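Local coordinates for protein glycerate 2-kinase (Pyrococcus horikoshii, PDB 1X3L) that catalyses the ATP-dependent phosphorylation of D-glycerate to 2-phosphoglycerate, with magnesium as its preferred metal cofactor, at residues Phe365-Thr370 / Thr423-Ile428; Pro343-Ala348 / Gly369-Thr374. One frame throughout, in Å; residues are numbered along the deposited sequence.

Interaction 1: residues Phe365-Thr370 / Thr423-Ile428; sequences FDTDGT and TNVNSI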
loop_
_atom_site.group_PDB
_atom_site.type_symbol
_atom_site.label_atom_id
_atom_site.label_comp_id
_atom_site.label_asym_id
_atom_site.label_seq_id
_atom_site.Cartn_x
_atom_site.Cartn_y
_atom_site.Cartn_z
ATOM N N PHE A 365 4.222 8.315 11.827
ATOM C CA PHE A 365 2.899 7.714 11.846
ATOM C C PHE A 365 2.670 6.702 10.737
ATOM O O PHE A 365 3.279 6.778 9.676
ATOM C CB PHE A 365 1.841 8.820 11.745
ATOM C CG PHE A 365 1.902 9.600 10.459
ATOM C CD1 PHE A 365 0.982 9.362 9.439
ATOM C CD2 PHE A 365 2.888 10.559 10.256
ATOM C CE1 PHE A 365 1.046 10.072 8.235
ATOM C CE2 PHE A 365 2.962 11.271 9.058
ATOM C CZ PHE A 365 2.039 11.025 8.048
ATOM N N ASP A 366 1.774 5.759 10.999
ATOM C CA ASP A 366 1.417 4.734 10.027
ATOM C C ASP A 366 0.137 5.238 9.356
ATOM O O ASP A 366 -0.846 5.536 10.041
ATOM C CB ASP A 366 1.138 3.411 10.741
ATOM C CG ASP A 366 1.247 2.215 9.818
ATOM O OD1 ASP A 366 0.676 2.258 8.707
ATOM O OD2 ASP A 366 1.902 1.225 10.213
ATOM N N THR A 367 0.145 5.338 8.030
ATOM C CA THR A 367 -1.024 5.836 7.317
ATOM C C THR A 367 -2.259 4.945 7.416
ATOM O O THR A 367 -3.340 5.361 7.005
ATOM C CB THR A 367 -0.722 6.090 5.820
ATOM O OG1 THR A 367 -0.253 4.881 5.212
ATOM C CG2 THR A 367 0.340 7.190 5.673
ATOM N N ASP A 368 -2.124 3.730 7.948
ATOM C CA ASP A 368 -3.310 2.886 8.062
ATOM C C ASP A 368 -4.068 3.163 9.353
ATOM O O ASP A 368 -5.085 2.533 9.626
ATOM C CB ASP A 368 -2.977 1.386 7.939
ATOM C CG ASP A 368 -2.186 0.845 9.112
ATOM O OD1 ASP A 368 -2.191 1.457 10.200
ATOM O OD2 ASP A 368 -1.565 -0.225 8.943
ATOM N N GLY A 369 -3.567 4.103 10.152
ATOM C CA GLY A 369 -4.260 4.465 11.377
ATOM C C GLY A 369 -3.877 3.780 12.673
ATOM O O GLY A 369 -4.267 4.245 13.748
ATOM N N THR A 370 -3.138 2.677 12.593
ATOM C CA THR A 370 -2.721 1.981 13.804
ATOM C C THR A 370 -1.226 1.728 13.777
ATOM O O THR A 370 -0.617 1.595 12.714
ATOM C CB THR A 370 -3.461 0.634 13.988
ATOM O OG1 THR A 370 -3.219 -0.207 12.857
ATOM C CG2 THR A 370 -4.965 0.865 14.129
ATOM N N THR A 423 -7.182 4.002 4.356
ATOM C CA THR A 423 -6.130 3.694 3.392
ATOM C C THR A 423 -4.893 3.084 4.045
ATOM O O THR A 423 -4.875 2.831 5.254
ATOM C CB THR A 423 -5.711 4.955 2.607
ATOM O OG1 THR A 423 -4.755 4.592 1.601
ATOM C CG2 THR A 423 -5.108 6.000 3.546
ATOM N N ASN A 424 -3.866 2.839 3.238
ATOM C CA ASN A 424 -2.626 2.268 3.740
ATOM C C ASN A 424 -1.485 2.329 2.736
ATOM O O ASN A 424 -1.451 1.573 1.763
ATOM C CB ASN A 424 -2.843 0.811 4.175
ATOM C CG ASN A 424 -1.557 0.138 4.637
ATOM O OD1 ASN A 424 -0.607 0.800 5.055
ATOM N ND2 ASN A 424 -1.530 -1.189 4.575
ATOM N N VAL A 425 -0.557 3.252 2.971
ATOM C CA VAL A 425 0.615 3.383 2.118
ATOM C C VAL A 425 1.833 3.360 3.032
ATOM O O VAL A 425 2.858 3.976 2.752
ATOM C CB VAL A 425 0.589 4.684 1.278
ATOM C CG1 VAL A 425 -0.569 4.621 0.282
ATOM C CG2 VAL A 425 0.458 5.897 2.175
ATOM N N ASN A 426 1.686 2.633 4.137
ATOM C CA ASN A 426 2.707 2.418 5.168
ATOM C C ASN A 426 3.033 3.693 5.970
ATOM O O ASN A 426 2.205 4.578 6.142
ATOM C CB ASN A 426 3.972 1.896 4.485
ATOM C CG ASN A 426 3.746 0.478 4.028
ATOM O OD1 ASN A 426 3.186 -0.351 4.740
ATOM N ND2 ASN A 426 4.200 0.200 2.794
ATOM N N SER A 427 4.248 3.783 6.502
ATOM C CA SER A 427 4.585 4.886 7.398
ATOM C C SER A 427 5.469 6.009 6.891
ATOM O O SER A 427 6.248 5.842 5.953
ATOM C CB SER A 427 5.205 4.322 8.676
ATOM O OG SER A 427 4.312 3.428 9.316
ATOM N N ILE A 428 5.350 7.154 7.558
ATOM C CA ILE A 428 6.131 8.331 7.221
ATOM C C ILE A 428 6.602 9.048 8.474
ATOM O O ILE A 428 5.864 9.150 9.462
ATOM C CB ILE A 428 5.313 9.342 6.398
ATOM C CG1 ILE A 428 4.807 8.687 5.115
ATOM C CG2 ILE A 428 6.167 10.575 6.094
ATOM C CD1 ILE A 428 3.824 9.546 4.325
HETATM O O HOH W 1 0.810 0.098 7.217
HETATM O O HOH W 2 -6.974 1.861 6.849
#

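Interaction 2: residues Pro343-Ala348 / Gly369-Thr374; sequences PNQEIA and GTDGPT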
loop_
_atom_site.group_PDB
_atom_site.type_symbol
_atom_site.label_atom_id
_atom_site.label_comp_id
_atom_site.label_asym_id
_atom_site.label_seq_id
_atom_site.Cartn_x
_atom_site.Cartn_y
_atom_site.Cartn_z
ATOM N N PRO A 343 6.070 0.548 16.229
ATOM C CA PRO A 343 7.215 1.120 15.505
ATOM C C PRO A 343 7.324 2.647 15.538
ATOM O O PRO A 343 8.287 3.196 16.073
ATOM C CB PRO A 343 7.028 0.593 14.082
ATOM C CG PRO A 343 6.273 -0.699 14.280
ATOM C CD PRO A 343 5.268 -0.314 15.342
ATOM N N ASN A 344 6.336 3.327 14.967
ATOM C CA ASN A 344 6.370 4.788 14.905
ATOM C C ASN A 344 6.418 5.433 16.297
ATOM O O ASN A 344 7.058 6.453 16.517
ATOM C CB ASN A 344 5.127 5.260 14.153
ATOM C CG ASN A 344 5.278 4.920 12.695
ATOM O OD1 ASN A 344 6.249 5.292 12.044
ATOM N ND2 ASN A 344 4.288 4.172 12.179
ATOM N N GLN A 345 5.763 4.830 17.282
ATOM C CA GLN A 345 5.832 5.371 18.631
ATOM C C GLN A 345 7.265 5.247 19.146
ATOM O O GLN A 345 7.751 6.127 19.857
ATOM C CB GLN A 345 4.881 4.623 19.556
ATOM C CG GLN A 345 3.410 4.868 19.234
ATOM C CD GLN A 345 2.509 3.880 19.937
ATOM O OE1 GLN A 345 2.380 3.898 21.163
ATOM N NE2 GLN A 345 1.892 2.995 19.164
ATOM N N GLU A 346 7.954 4.168 18.783
ATOM C CA GLU A 346 9.330 4.016 19.246
ATOM C C GLU A 346 10.288 4.939 18.493
ATOM O O GLU A 346 11.279 5.394 19.053
ATOM C CB GLU A 346 9.782 2.548 19.163
ATOM C CG GLU A 346 9.371 1.757 20.404
ATOM C CD GLU A 346 10.099 0.427 20.560
ATOM O OE1 GLU A 346 11.237 0.302 20.062
ATOM O OE2 GLU A 346 9.536 -0.488 21.205
ATOM N N ILE A 347 9.985 5.228 17.230
ATOM C CA ILE A 347 10.822 6.141 16.455
ATOM C C ILE A 347 10.782 7.503 17.145
ATOM O O ILE A 347 11.820 8.110 17.429
ATOM C CB ILE A 347 10.287 6.336 15.019
ATOM C CG1 ILE A 347 10.564 5.090 14.171
ATOM C CG2 ILE A 347 10.917 7.583 14.399
ATOM C CD1 ILE A 347 10.014 5.188 12.751
ATOM N N ALA A 348 9.566 7.977 17.399
ATOM C CA ALA A 348 9.347 9.268 18.043
ATOM C C ALA A 348 9.985 9.360 19.425
ATOM O O ALA A 348 10.711 10.310 19.720
ATOM C CB ALA A 348 7.847 9.539 18.159
ATOM N N GLY A 369 -3.567 4.103 10.152
ATOM C CA GLY A 369 -4.260 4.465 11.377
ATOM C C GLY A 369 -3.877 3.780 12.673
ATOM O O GLY A 369 -4.267 4.245 13.748
ATOM N N THR A 370 -3.138 2.677 12.593
ATOM C CA THR A 370 -2.721 1.981 13.804
ATOM C C THR A 370 -1.226 1.728 13.777
ATOM O O THR A 370 -0.617 1.595 12.714
ATOM C CB THR A 370 -3.461 0.634 13.988
ATOM O OG1 THR A 370 -3.219 -0.207 12.857
ATOM C CG2 THR A 370 -4.965 0.865 14.129
ATOM N N ASP A 371 -0.640 1.653 14.962
ATOM C CA ASP A 371 0.794 1.442 15.112
ATOM C C ASP A 371 0.940 0.412 16.228
ATOM O O ASP A 371 0.608 0.687 17.380
ATOM C CB ASP A 371 1.441 2.777 15.495
ATOM C CG ASP A 371 2.954 2.713 15.550
ATOM O OD1 ASP A 371 3.587 2.330 14.540
ATOM O OD2 ASP A 371 3.507 3.062 16.612
ATOM N N GLY A 372 1.427 -0.776 15.889
ATOM C CA GLY A 372 1.551 -1.815 16.897
ATOM C C GLY A 372 0.144 -2.224 17.311
ATOM O O GLY A 372 -0.815 -1.893 16.611
ATOM N N PRO A 373 -0.019 -2.947 18.429
ATOM C CA PRO A 373 -1.348 -3.371 18.887
ATOM C C PRO A 373 -2.016 -2.263 19.708
ATOM O O PRO A 373 -2.418 -2.482 20.852
ATOM C CB PRO A 373 -1.036 -4.596 19.735
ATOM C CG PRO A 373 0.249 -4.179 20.402
ATOM C CD PRO A 373 1.039 -3.559 19.257
ATOM N N THR A 374 -2.115 -1.071 19.126
ATOM C CA THR A 374 -2.728 0.060 19.814
ATOM C C THR A 374 -3.618 0.831 18.855
ATOM O O THR A 374 -3.630 0.562 17.656
ATOM C CB THR A 374 -1.673 1.040 20.358
ATOM O OG1 THR A 374 -1.207 1.875 19.289
ATOM C CG2 THR A 374 -0.491 0.276 20.954
#

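Interaction 1: residues Phe365-Thr370 / Thr423-Ile428
With chi1 of Thr367 at 58°, OG1 sits between the backbone N and the carbonyl carbon and reaches straight into the backbone of Thr423-Ile428; Phe365, turned likewise at 63°, lays its ring alongside Ile428. The setting is the six-stranded mixed sheet, where strand 359-366 ends and its antiparallel neighbour 427-435 begins. Phe365 and Ile428 form a hydrogen-bonded pair, and Asp366 and Ser427 the non-hydrogen-bonded pair next to it; beyond this pair both segments are loop, and Asp366-Gly369 folds into a type I turn. Beyond the strands Thr367 OG1 continues the bonding: it accepts from Val425 N (2.8 Å) and donates to Asn426 O (2.6 Å). That donation lies in the carbonyl plane, on a lone pair, while Thr367 N comes to Asn426 O at 2.9 Å from above the plane, so two bonds from one residue grip a single carbonyl. On the apolar face, Phe365 CZ packs at 4.0 Å from Ile428 CB, with helix 6-20 touching both side chains. The side chain of Asn424 is about 6 Å from that of Lys58, a probable substrate-binding residue, consistent with a place beside the active site. Asn424 OD1 accepts from Asn426 N in an Asx turn, and one water stands 2.6 Å from Asp366 OD1 and 2.7 Å from Asn424 OD1.

Interaction 2: residues Pro343-Ala348 / Gly369-Thr374
Asp371 meets the first turn of helix 343-351 with its whole carboxylate, both oxygens engaged by the residues that follow Pro343. Its CG stands anti to the backbone N (chi1 -175°), which carries the group out from the loop to the helix start. There OD1 accepts from Asn344 N at 3.0 Å and OD2 from Gln345 N at 2.9 Å, both on the syn side, with Gln345 N clearly out of the carboxylate plane (32°), so the two oxygens straddle consecutive amides. The side chains of the same residues add to the grip. Gln345 runs extended past the aspartate in the opposite sense, and its NE2 reaches OD2 at 3.0 Å on the anti side, from the other face of the carboxylate plane than Gln345 N; Asn344 ND2 gives OD1 a weak bond, its stronger partner being Ser427. Pro343, which has no N-H to offer, brings CD to 3.2 Å from Asp371 OD1. Gly372 then passes the proline ring, its N 3.9 Å from Pro343 CD, and Pro373 centres an inverse gamma turn. Thr374 closes the loop on itself, OG1 donating to Asp371 O at 2.9 Å. The positive end of the helix would probably favour the charged form of Asp371. The motif is a carboxylate from the loop after strand 359-366 held by the backbone N-H groups of Asn344 and Gln345, in a helix's first turn.

Interactions 1 and 2 follow one chain, as 365-370 leaves its strand and runs on through the shared Gly369 and Thr370 into 369-374, and their centres lie 10 Å apart. Interaction 1 is nearer the middle of the molecule, about 9 Å from the chain centre against about 17 Å, and joins two strand ends by backbone pairing, a threonine hydroxyl and an apolar face. Interaction 2, also largely buried but with an exposed glycine at its margin, joins a loop to a helix start through one carboxylate and has little apolar content. Asn344 bridges them: its ND2 probably hydrogen-bonds Ser427 OG, which also bonds Glu329, so the helix start is tied to the sheet.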